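Zinc-binding protein TroA (Treponema pallidum, PDB 1K0F) binds zinc with high affinity and specificity in the periplasm and delivers it to the membrane permease of the TroABC import system. Local coordinates at residues P212-E217 against E226-A231; V163-H168 against Q200-F205. All coordinates share one frame; numbering follows the deposited sequence.

Contact 1 (P212-E217 against E226-A231)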
loop_
_atom_site.group_PDB
_atom_site.type_symbol
_atom_site.label_atom_id
_atom_site.label_comp_id
_atom_site.label_asym_id
_atom_site.label_seq_id
_atom_site.Cartn_x
_atom_site.Cartn_y
_atom_site.Cartn_z
ATOM N N PRO A 212 2.209 -17.264 -16.029
ATOM C CA PRO A 212 0.840 -17.781 -15.997
ATOM C C PRO A 212 -0.128 -16.634 -15.790
ATOM O O PRO A 212 -1.232 -16.650 -16.309
ATOM C CB PRO A 212 0.840 -18.754 -14.815
ATOM C CG PRO A 212 2.024 -18.363 -13.999
ATOM C CD PRO A 212 3.044 -17.851 -14.968
ATOM N N ALA A 213 0.303 -15.621 -15.045
ATOM C CA ALA A 213 -0.579 -14.499 -14.805
ATOM C C ALA A 213 0.092 -13.186 -14.427
ATOM O O ALA A 213 1.163 -13.159 -13.839
ATOM C CB ALA A 213 -1.604 -14.879 -13.724
ATOM N N ILE A 214 -0.573 -12.096 -14.792
ATOM C CA ILE A 214 -0.146 -10.742 -14.482
ATOM C C ILE A 214 -1.328 -10.238 -13.652
ATOM O O ILE A 214 -2.391 -10.851 -13.687
ATOM C CB ILE A 214 0.030 -9.885 -15.774
ATOM C CG1 ILE A 214 -1.178 -10.041 -16.699
ATOM C CG2 ILE A 214 1.297 -10.312 -16.510
ATOM C CD1 ILE A 214 -1.280 -8.959 -17.748
ATOM N N PHE A 215 -1.167 -9.143 -12.914
ATOM C CA PHE A 215 -2.266 -8.664 -12.081
ATOM C C PHE A 215 -2.740 -7.236 -12.268
ATOM O O PHE A 215 -1.980 -6.339 -12.617
ATOM C CB PHE A 215 -1.917 -8.866 -10.611
ATOM C CG PHE A 215 -1.629 -10.289 -10.259
ATOM C CD1 PHE A 215 -0.501 -10.926 -10.764
ATOM C CD2 PHE A 215 -2.510 -11.013 -9.469
ATOM C CE1 PHE A 215 -0.257 -12.269 -10.494
ATOM C CE2 PHE A 215 -2.277 -12.365 -9.190
ATOM C CZ PHE A 215 -1.147 -12.994 -9.704
ATOM N N ILE A 216 -4.025 -7.033 -12.024
ATOM C CA ILE A 216 -4.616 -5.708 -12.111
ATOM C C ILE A 216 -4.436 -5.110 -10.727
ATOM O O ILE A 216 -3.858 -5.730 -9.837
ATOM C CB ILE A 216 -6.143 -5.758 -12.437
ATOM C CG1 ILE A 216 -6.707 -7.137 -12.116
ATOM C CG2 ILE A 216 -6.386 -5.442 -13.918
ATOM C CD1 ILE A 216 -8.193 -7.200 -12.183
ATOM N N GLU A 217 -4.932 -3.901 -10.538
ATOM C CA GLU A 217 -4.819 -3.263 -9.252
ATOM C C GLU A 217 -6.020 -2.395 -9.027
ATOM O O GLU A 217 -6.571 -1.833 -9.961
ATOM C CB GLU A 217 -3.560 -2.434 -9.186
ATOM C CG GLU A 217 -2.323 -3.263 -8.968
ATOM C CD GLU A 217 -1.100 -2.406 -8.842
ATOM O OE1 GLU A 217 0.022 -2.924 -9.010
ATOM O OE2 GLU A 217 -1.265 -1.200 -8.579
ATOM N N GLU A 226 -4.768 -4.913 -18.985
ATOM C CA GLU A 226 -5.467 -5.751 -19.952
ATOM C C GLU A 226 -4.894 -5.509 -21.334
ATOM O O GLU A 226 -4.982 -6.368 -22.207
ATOM C CB GLU A 226 -6.953 -5.418 -19.984
ATOM C CG GLU A 226 -7.632 -5.508 -18.651
ATOM C CD GLU A 226 -9.072 -5.930 -18.780
ATOM O OE1 GLU A 226 -9.730 -5.553 -19.782
ATOM O OE2 GLU A 226 -9.556 -6.651 -17.882
ATOM N N ALA A 227 -4.323 -4.324 -21.529
ATOM C CA ALA A 227 -3.733 -3.964 -22.811
ATOM C C ALA A 227 -2.400 -4.677 -22.917
ATOM O O ALA A 227 -1.995 -5.129 -23.985
ATOM C CB ALA A 227 -3.535 -2.462 -22.891
ATOM N N LEU A 228 -1.717 -4.770 -21.788
ATOM C CA LEU A 228 -0.442 -5.451 -21.747
ATOM C C LEU A 228 -0.779 -6.897 -22.025
ATOM O O LEU A 228 -0.112 -7.561 -22.802
ATOM C CB LEU A 228 0.191 -5.314 -20.363
ATOM C CG LEU A 228 1.303 -6.298 -19.989
ATOM C CD1 LEU A 228 2.300 -6.457 -21.141
ATOM C CD2 LEU A 228 2.005 -5.787 -18.735
ATOM N N ARG A 229 -1.846 -7.366 -21.397
ATOM C CA ARG A 229 -2.297 -8.737 -21.568
ATOM C C ARG A 229 -2.441 -9.081 -23.053
ATOM O O ARG A 229 -1.997 -10.142 -23.492
ATOM C CB ARG A 229 -3.634 -8.937 -20.852
ATOM C CG ARG A 229 -3.887 -10.357 -20.411
ATOM C CD ARG A 229 -4.722 -11.109 -21.421
ATOM N NE ARG A 229 -5.597 -10.217 -22.176
ATOM C CZ ARG A 229 -6.479 -9.390 -21.617
ATOM N NH1 ARG A 229 -6.601 -9.341 -20.297
ATOM N NH2 ARG A 229 -7.245 -8.615 -22.371
ATOM N N ASP A 230 -3.061 -8.178 -23.819
ATOM C CA ASP A 230 -3.256 -8.372 -25.256
ATOM C C ASP A 230 -1.938 -8.299 -26.003
ATOM O O ASP A 230 -1.732 -9.010 -26.983
ATOM C CB ASP A 230 -4.183 -7.311 -25.810
ATOM C CG ASP A 230 -5.502 -7.312 -25.129
ATOM O OD1 ASP A 230 -5.816 -8.338 -24.486
ATOM O OD2 ASP A 230 -6.216 -6.296 -25.239
ATOM N N ALA A 231 -1.060 -7.412 -25.548
ATOM C CA ALA A 231 0.248 -7.265 -26.164
ATOM C C ALA A 231 0.975 -8.589 -25.958
ATOM O O ALA A 231 1.678 -9.071 -26.845
ATOM C CB ALA A 231 1.008 -6.132 -25.511
#
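Ile214 meets the helix of 226-231 through a single methyl, CD1, which reaches the start of the Arg229 side chain and the branch point of Leu228. The apolar contact is small and centred on this group. Ile214 CD1 lies 3.9 Å from Arg229 CB, about as far from the CA and CG of the same residue, and 4.3 Å from Leu228 CG. CG1 of Ile214 sits between its own backbone N and carbonyl carbon (chi1 47°), and the extended chi2 then carries CD1 on toward the helix. The side chains of Ile214 and Arg229 cross at about a right angle. Leu228 also packs on Leu202 and Ile206, and Ile214 on Val165 and Ile206, so both belong to a wider apolar layer.

The side-chain hydrogen bonds within these segments lie in the helix, between Arg229 and Asp230, and none crosses the contact. Bends at chi2 and chi3 carry the guanidinium of Arg229 toward the next residue, where it forms a salt bridge, Arg229 NH2 to Asp230 OD1 at 2.6 Å. The oxygen is approached on its syn side, with the arginine nitrogen 24° out of the carboxylate plane; a weak bond from NE goes to the same oxygen.

Strand 213-217 and helix 225-233 are the first two elements of a beta-alpha-beta unit completed by strand 240-245. Arg229 thus plays two parts: its methylene base joins the hydrophobic seam between helix and strand, while its charge is probably offset at least in part by Asp230 on the helix itself.

Contact 2 (V163-H168 against Q200-F205); sequences VLVTAH and QELAAF
Phe205 lays the edge of its ring against two valines of strand 163-166, and Leu202, one helical turn earlier, meets the second of them. Aromatic contacts come first: CZ of Phe205 is 3.5 Å from Val163 CG1, and CE2 is 3.5 Å from Val165 CG2, with both methyls near the ring plane and neither stacked over a face. With CG of Phe205 anti to the backbone N (chi1 160°), the ring reaches out from the helix to the strand.

Purely aliphatic contact is made by the other methyl of Val165, whose CG1 lies 3.5 Å from Leu202 CD2 and 3.8 Å from Leu202 CD1. CG1 thus meets the forked end of Leu202, while CG2 lies mainly against the ring and more distantly against Leu202 CD1. No hydrogen bond crosses this apolar seam of helix on strand. The chain then turns at Ala167 to His168, a zinc ligand that takes no part in the packing.

The axes of strand 163-166 and helix 200-205 approach to 10.9 Å at an angle of 143°, roughly antiparallel. Strand 163-166 lies between strands 181-184 and 213-217. Helix 196-208 packs in turn on helix 225-233, where Ala203 touches Leu228 and Ala231.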
loop_
_atom_site.group_PDB
_atom_site.type_symbol
_atom_site.label_atom_id
_atom_site.label_comp_id
_atom_site.label_asym_id
_atom_site.label_seq_id
_atom_site.Cartn_x
_atom_site.Cartn_y
_atom_site.Cartn_z
ATOM N N VAL A 163 7.906 -14.445 -10.230
ATOM C CA VAL A 163 8.069 -13.242 -11.042
ATOM C C VAL A 163 6.703 -12.578 -11.152
ATOM O O VAL A 163 5.824 -13.084 -11.848
ATOM C CB VAL A 163 8.555 -13.574 -12.469
ATOM C CG1 VAL A 163 8.638 -12.308 -13.294
ATOM C CG2 VAL A 163 9.905 -14.267 -12.416
ATOM N N LEU A 164 6.508 -11.463 -10.458
ATOM C CA LEU A 164 5.218 -10.780 -10.516
ATOM C C LEU A 164 5.238 -9.470 -11.295
ATOM O O LEU A 164 6.058 -8.586 -11.048
ATOM C CB LEU A 164 4.684 -10.529 -9.099
ATOM C CG LEU A 164 3.639 -9.427 -8.886
ATOM C CD1 LEU A 164 2.228 -9.955 -9.129
ATOM C CD2 LEU A 164 3.772 -8.910 -7.462
ATOM N N VAL A 165 4.326 -9.360 -12.249
ATOM C CA VAL A 165 4.209 -8.155 -13.048
ATOM C C VAL A 165 2.832 -7.599 -12.713
ATOM O O VAL A 165 1.825 -8.303 -12.801
ATOM C CB VAL A 165 4.322 -8.463 -14.560
ATOM C CG1 VAL A 165 4.073 -7.200 -15.365
ATOM C CG2 VAL A 165 5.703 -9.019 -14.879
ATOM N N THR A 166 2.794 -6.336 -12.311
ATOM C CA THR A 166 1.544 -5.701 -11.927
ATOM C C THR A 166 1.331 -4.338 -12.573
ATOM O O THR A 166 2.187 -3.848 -13.307
ATOM C CB THR A 166 1.502 -5.516 -10.413
ATOM O OG1 THR A 166 2.797 -5.103 -9.964
ATOM C CG2 THR A 166 1.121 -6.823 -9.724
ATOM N N ALA A 167 0.183 -3.735 -12.274
ATOM C CA ALA A 167 -0.194 -2.419 -12.794
ATOM C C ALA A 167 0.921 -1.362 -12.685
ATOM O O ALA A 167 1.266 -0.725 -13.684
ATOM C CB ALA A 167 -1.449 -1.931 -12.078
ATOM N N HIS A 168 1.459 -1.161 -11.478
ATOM C CA HIS A 168 2.543 -0.195 -11.265
ATOM C C HIS A 168 3.588 -0.667 -10.238
ATOM O O HIS A 168 3.321 -1.571 -9.453
ATOM C CB HIS A 168 1.969 1.203 -10.909
ATOM C CG HIS A 168 1.626 1.400 -9.462
ATOM N ND1 HIS A 168 0.708 0.618 -8.798
ATOM C CD2 HIS A 168 2.021 2.346 -8.576
ATOM C CE1 HIS A 168 0.550 1.071 -7.565
ATOM N NE2 HIS A 168 1.334 2.119 -7.407
ATOM N N GLN A 200 5.681 -2.752 -24.553
ATOM C CA GLN A 200 6.209 -3.680 -25.539
ATOM C C GLN A 200 7.156 -4.662 -24.868
ATOM O O GLN A 200 6.945 -5.874 -24.894
ATOM C CB GLN A 200 6.975 -2.903 -26.604
ATOM C CG GLN A 200 6.625 -3.286 -28.009
ATOM C CD GLN A 200 5.214 -2.900 -28.360
ATOM O OE1 GLN A 200 4.306 -3.734 -28.350
ATOM N NE2 GLN A 200 5.016 -1.625 -28.675
ATOM N N GLU A 201 8.211 -4.120 -24.272
ATOM C CA GLU A 201 9.214 -4.924 -23.592
ATOM C C GLU A 201 8.568 -5.829 -22.557
ATOM O O GLU A 201 8.762 -7.040 -22.575
ATOM C CB GLU A 201 10.251 -4.010 -22.930
ATOM C CG GLU A 201 10.769 -2.918 -23.861
ATOM C CD GLU A 201 12.090 -2.316 -23.415
ATOM O OE1 GLU A 201 13.130 -2.651 -24.025
ATOM O OE2 GLU A 201 12.088 -1.503 -22.460
ATOM N N LEU A 202 7.794 -5.237 -21.658
ATOM C CA LEU A 202 7.130 -6.006 -20.622
ATOM C C LEU A 202 6.273 -7.110 -21.223
ATOM O O LEU A 202 6.215 -8.222 -20.697
ATOM C CB LEU A 202 6.262 -5.092 -19.767
ATOM C CG LEU A 202 5.770 -5.749 -18.480
ATOM C CD1 LEU A 202 6.938 -6.426 -17.779
ATOM C CD2 LEU A 202 5.133 -4.704 -17.588
ATOM N N ALA A 203 5.607 -6.803 -22.328
ATOM C CA ALA A 203 4.759 -7.781 -22.991
ATOM C C ALA A 203 5.596 -8.998 -23.370
ATOM O O ALA A 203 5.289 -10.121 -22.979
ATOM C CB ALA A 203 4.127 -7.167 -24.227
ATOM N N ALA A 204 6.659 -8.771 -24.134
ATOM C CA ALA A 204 7.525 -9.869 -24.540
ATOM C C ALA A 204 8.140 -10.530 -23.314
ATOM O O ALA A 204 8.228 -11.747 -23.244
ATOM C CB ALA A 204 8.624 -9.362 -25.472
ATOM N N PHE A 205 8.563 -9.720 -22.350
ATOM C CA PHE A 205 9.175 -10.233 -21.136
ATOM C C PHE A 205 8.298 -11.309 -20.528
ATOM O O PHE A 205 8.768 -12.382 -20.163
ATOM C CB PHE A 205 9.357 -9.119 -20.123
ATOM C CG PHE A 205 9.516 -9.614 -18.733
ATOM C CD1 PHE A 205 10.664 -10.320 -18.367
ATOM C CD2 PHE A 205 8.523 -9.393 -17.786
ATOM C CE1 PHE A 205 10.829 -10.803 -17.071
ATOM C CE2 PHE A 205 8.664 -9.867 -16.478
ATOM C CZ PHE A 205 9.828 -10.579 -16.117
#

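Contact 2 closes before contact 1 opens along the chain, and helix 196-208 leads directly into strand 213-217. Their centres are only 8 Å apart. Strands 163-166 and 213-217 lie side by side, Phe215 N bonding to Val165 O at 3.1 Å, while helices 196-208 and 225-233 pack against each other, so the two contacts form adjoining parts of one interface between a layer of strands and a layer of helices. Beyond it, Glu217 OE2 probably hydrogen-bonds His168 ND1 at 2.7 Å. The 212-217 strand thus supplies a second-shell residue that probably helps orient His168, which in the zinc-bound protein is a ligand with His37, His102 and Asp248; the site is empty here.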